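Local structure of chemotaxis operon protein (CheX) (Borrelia burgdorferi, 3HZH) at residues 30-34 and 35-39; 72-75 and 76-80. The protein probably dephosphorylates the phosphorylated chemotaxis response regulator CheY, acting as a phosphatase of the CheX family. All blocks are in the same frame, centred on the assembly; numbering follows the deposited sequence.

In the fold
Following the chain from the N terminus, interaction 1 comes first. It rounds the turn that leads from helix 17-31 to the short strand 38-39, outermost in the sheet of this chain, which pairs with strand 149-155. The chain then runs through strands 54-62 and 66-72 before interaction 2 begins. Interaction 2 spans the junction where strand 66-72 gives way to helix 74-85. The two contacts are in series and neither nests in the other. Their centres lie about 14 Å apart, yet they touch: L32 CD2 packs on V80 CG1 at 3.6 Å. Together they tie the end of the first helix and the start of helix 74-85 to the antiparallel sheet.

Interaction 1 (30-34 and 35-39); sequences DMLLV and ENIEM
This is a local apolar contact of L32 and V34 with I37, in the turn that joins helix 17-31 to strand 38-39. The tip of I37 carries it. I37 CD1 lies 3.6 Å from V34 CG2 and 3.8 Å from L32 CD1, so a single methyl group meets both residues. Each of the two side chains crosses that of I37 at about a right angle, and the touching is done by methyl ends. The I37 torsions explain the reach: CG1 stands anti to the carbonyl carbon (chi1 -52°), and the chi2 of -82° directs CD1 toward L32 and V34.

L32 is the first residue to leave helical geometry, and V34 N makes a weak bond of 3.4 Å to L32 O. N36, with a positive phi (93°), lies where the chain turns toward strand 38-39. The E35 side chain folds back at chi2, and its OE1 accepts a weak bond of 3.2 Å from N36 N. No hydrogen bond joins 30-34 to 35-39.

L32 and I37 are buried, while E35 and N36 are exposed. L32 also packs on K83 and L84 of helix 74-85, and V34 on K83. I37 leans on F154 of strand 149-155, and E38 pairs with S155 through the backbone.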
# COMPACT_ATOMS: atom_id res chain seq x y z
N ASP B 30 7.14 -11.18 -2.97
CA ASP B 30 7.78 -10.40 -1.93
C ASP B 30 6.89 -10.28 -0.69
O ASP B 30 7.40 -10.21 0.43
CB ASP B 30 8.12 -9.01 -2.46
CG ASP B 30 9.50 -8.54 -2.02
OD1 ASP B 30 10.49 -9.20 -2.40
OD2 ASP B 30 9.59 -7.52 -1.32
N MSE B 31 5.58 -10.25 -0.88
CA MSE B 31 4.66 -10.11 0.25
C MSE B 31 4.31 -11.46 0.90
O MSE B 31 4.59 -11.67 2.08
CB MSE B 31 3.37 -9.38 -0.18
CG MSE B 31 3.60 -8.02 -0.83
SE MSE B 31 2.13 -6.92 -0.91
CE MSE B 31 1.97 -6.50 0.87
N LEU B 32 3.68 -12.35 0.14
CA LEU B 32 3.32 -13.67 0.63
C LEU B 32 4.60 -14.47 0.57
O LEU B 32 5.10 -14.70 -0.52
CB LEU B 32 2.35 -14.38 -0.31
CG LEU B 32 0.89 -14.05 -0.54
CD1 LEU B 32 0.50 -14.68 -1.87
CD2 LEU B 32 0.02 -14.58 0.60
N LEU B 33 5.13 -14.89 1.70
CA LEU B 33 6.34 -15.67 1.62
C LEU B 33 6.03 -17.15 1.80
O LEU B 33 6.11 -17.69 2.90
CB LEU B 33 7.37 -15.19 2.64
CG LEU B 33 7.82 -13.73 2.45
CD1 LEU B 33 8.88 -13.41 3.49
CD2 LEU B 33 8.38 -13.51 1.05
N VAL B 34 5.62 -17.78 0.71
CA VAL B 34 5.32 -19.21 0.69
C VAL B 34 6.04 -19.70 -0.55
O VAL B 34 5.79 -19.20 -1.66
CB VAL B 34 3.80 -19.49 0.56
CG1 VAL B 34 3.08 -19.00 1.79
CG2 VAL B 34 3.24 -18.84 -0.70
N GLU B 35 6.93 -20.66 -0.40
CA GLU B 35 7.64 -21.09 -1.58
C GLU B 35 6.84 -21.64 -2.72
O GLU B 35 6.20 -22.69 -2.65
CB GLU B 35 8.81 -22.02 -1.25
CG GLU B 35 9.95 -21.25 -0.64
CD GLU B 35 10.24 -19.97 -1.42
OE1 GLU B 35 9.57 -19.71 -2.44
OE2 GLU B 35 11.14 -19.21 -1.00
N ASN B 36 6.88 -20.83 -3.77
CA ASN B 36 6.27 -21.07 -5.05
C ASN B 36 4.88 -20.57 -5.37
O ASN B 36 3.86 -21.23 -5.17
CB ASN B 36 6.43 -22.55 -5.40
CG ASN B 36 7.88 -22.95 -5.44
OD1 ASN B 36 8.70 -22.27 -6.06
ND2 ASN B 36 8.22 -24.05 -4.78
N ILE B 37 4.90 -19.35 -5.88
CA ILE B 37 3.74 -18.64 -6.37
C ILE B 37 4.09 -18.87 -7.83
O ILE B 37 5.07 -18.30 -8.33
CB ILE B 37 3.85 -17.13 -6.13
CG1 ILE B 37 4.18 -16.84 -4.66
CG2 ILE B 37 2.55 -16.46 -6.55
CD1 ILE B 37 3.01 -16.85 -3.73
N GLU B 38 3.33 -19.70 -8.51
CA GLU B 38 3.62 -20.01 -9.90
C GLU B 38 2.78 -19.21 -10.88
O GLU B 38 1.56 -19.15 -10.75
CB GLU B 38 3.41 -21.50 -10.14
CG GLU B 38 4.63 -22.19 -10.66
CD GLU B 38 5.84 -21.97 -9.78
OE1 GLU B 38 5.81 -22.35 -8.59
OE2 GLU B 38 6.84 -21.41 -10.29
N MSE B 39 3.43 -18.60 -11.87
CA MSE B 39 2.69 -17.83 -12.86
C MSE B 39 2.03 -18.81 -13.82
O MSE B 39 2.70 -19.67 -14.40
CB MSE B 39 3.62 -16.90 -13.65
CG MSE B 39 2.88 -15.97 -14.64
SE MSE B 39 3.98 -15.03 -15.80
CE MSE B 39 4.70 -16.25 -16.61

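Interaction 2 (72-75 and 76-80); sequences MDIE and TALFV
D73 and T76 carry the polar part of this local contact at the start of helix 74-85. D73 is the N-cap residue. Its OD2 accepts two hydrogen bonds from T76. The backbone T76 N donates at 2.7 Å, nearly in line with the C-O bond of the carboxylate. The hydroxyl T76 OG1 donates at 2.6 Å, from above the carboxylate plane. D73 CG stands between its own backbone N and carbonyl carbon (chi1 61°), which swings the carboxylate over the first turn. A water adds a further link: it accepts from D73 N and donates to T76 OG1. The hydroxyl thus gives one bond and takes another, which should fix its rotation.

The regular backbone bonds of the helix begin at the same place. A77 N donates to D73 O at 2.9 Å. L78 N to I74 O and F79 N to E75 O continue the i to i+4 pattern.

Apolar contacts lie beside the cap. The selenomethionine M72 passes along the side of the first turn. Its CB meets T76 CG2 at 3.8 Å, SE sits 3.7 Å from A77 CA, and SE also reaches V80 CG2 at 4.1 Å. M72 is buried, and both M72 and A77 pack on L105 of helix 97-118 and on V54 of strand 54-62. I74 CG2 and L78 CD1 make a looser contact of 4.2 Å, one helical turn apart.

This is an aspartate N-cap in which T76, at N3, gives both its N-H and its hydroxyl to D73 OD2, and a water bridges T76 OG1 and D73 N. Here it starts a helix directly after strand 66-72 of the CheX-family sheet.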
# COMPACT_ATOMS: atom_id res chain seq x y z
N MSE B 72 -10.11 -13.86 -6.16
CA MSE B 72 -9.80 -15.14 -5.55
C MSE B 72 -11.04 -15.57 -4.75
O MSE B 72 -11.92 -14.75 -4.48
CB MSE B 72 -8.57 -15.00 -4.65
CG MSE B 72 -8.71 -14.05 -3.46
SE MSE B 72 -7.12 -13.62 -2.65
CE MSE B 72 -6.51 -12.38 -3.74
N ASP B 73 -11.13 -16.85 -4.40
CA ASP B 73 -12.28 -17.30 -3.64
C ASP B 73 -12.08 -16.98 -2.17
O ASP B 73 -10.98 -16.59 -1.75
CB ASP B 73 -12.56 -18.79 -3.88
CG ASP B 73 -11.42 -19.70 -3.45
OD1 ASP B 73 -11.44 -20.88 -3.87
OD2 ASP B 73 -10.53 -19.27 -2.70
N ILE B 74 -13.14 -17.12 -1.38
CA ILE B 74 -13.07 -16.82 0.04
C ILE B 74 -11.95 -17.57 0.77
O ILE B 74 -11.24 -17.00 1.60
CB ILE B 74 -14.42 -17.12 0.73
CG1 ILE B 74 -15.52 -16.25 0.11
CG2 ILE B 74 -14.32 -16.86 2.22
CD1 ILE B 74 -15.28 -14.75 0.23
N GLU B 75 -11.81 -18.85 0.46
CA GLU B 75 -10.78 -19.67 1.10
C GLU B 75 -9.39 -19.08 0.84
O GLU B 75 -8.57 -18.98 1.75
CB GLU B 75 -10.85 -21.10 0.57
CG GLU B 75 -9.89 -22.06 1.24
CD GLU B 75 -9.92 -23.44 0.61
OE1 GLU B 75 -9.57 -23.55 -0.59
OE2 GLU B 75 -10.29 -24.41 1.31
N THR B 76 -9.15 -18.69 -0.40
CA THR B 76 -7.86 -18.11 -0.78
C THR B 76 -7.67 -16.75 -0.14
O THR B 76 -6.57 -16.39 0.28
CB THR B 76 -7.76 -17.97 -2.31
OG1 THR B 76 -7.97 -19.26 -2.91
CG2 THR B 76 -6.39 -17.44 -2.72
N ALA B 77 -8.75 -15.98 -0.04
CA ALA B 77 -8.68 -14.65 0.57
C ALA B 77 -8.22 -14.78 2.03
O ALA B 77 -7.36 -14.03 2.49
CB ALA B 77 -10.04 -13.97 0.50
N LEU B 78 -8.79 -15.74 2.75
CA LEU B 78 -8.44 -15.95 4.15
C LEU B 78 -7.01 -16.45 4.28
O LEU B 78 -6.27 -16.02 5.16
CB LEU B 78 -9.40 -16.97 4.80
CG LEU B 78 -10.86 -16.54 5.00
CD1 LEU B 78 -11.70 -17.73 5.43
CD2 LEU B 78 -10.92 -15.43 6.04
N PHE B 79 -6.63 -17.37 3.39
CA PHE B 79 -5.27 -17.92 3.39
C PHE B 79 -4.27 -16.79 3.23
O PHE B 79 -3.33 -16.66 4.02
CB PHE B 79 -5.11 -18.90 2.23
CG PHE B 79 -3.74 -19.53 2.14
CD1 PHE B 79 -3.42 -20.65 2.89
CD2 PHE B 79 -2.78 -18.99 1.29
CE1 PHE B 79 -2.17 -21.24 2.81
CE2 PHE B 79 -1.51 -19.57 1.20
CZ PHE B 79 -1.21 -20.70 1.95
N VAL B 80 -4.46 -15.97 2.19
CA VAL B 80 -3.57 -14.83 1.93
C VAL B 80 -3.54 -13.84 3.09
O VAL B 80 -2.46 -13.42 3.52
CB VAL B 80 -3.98 -14.07 0.65
CG1 VAL B 80 -3.08 -12.85 0.46
CG2 VAL B 80 -3.89 -14.99 -0.57
O HOH W 1 -9.09 -18.64 -5.46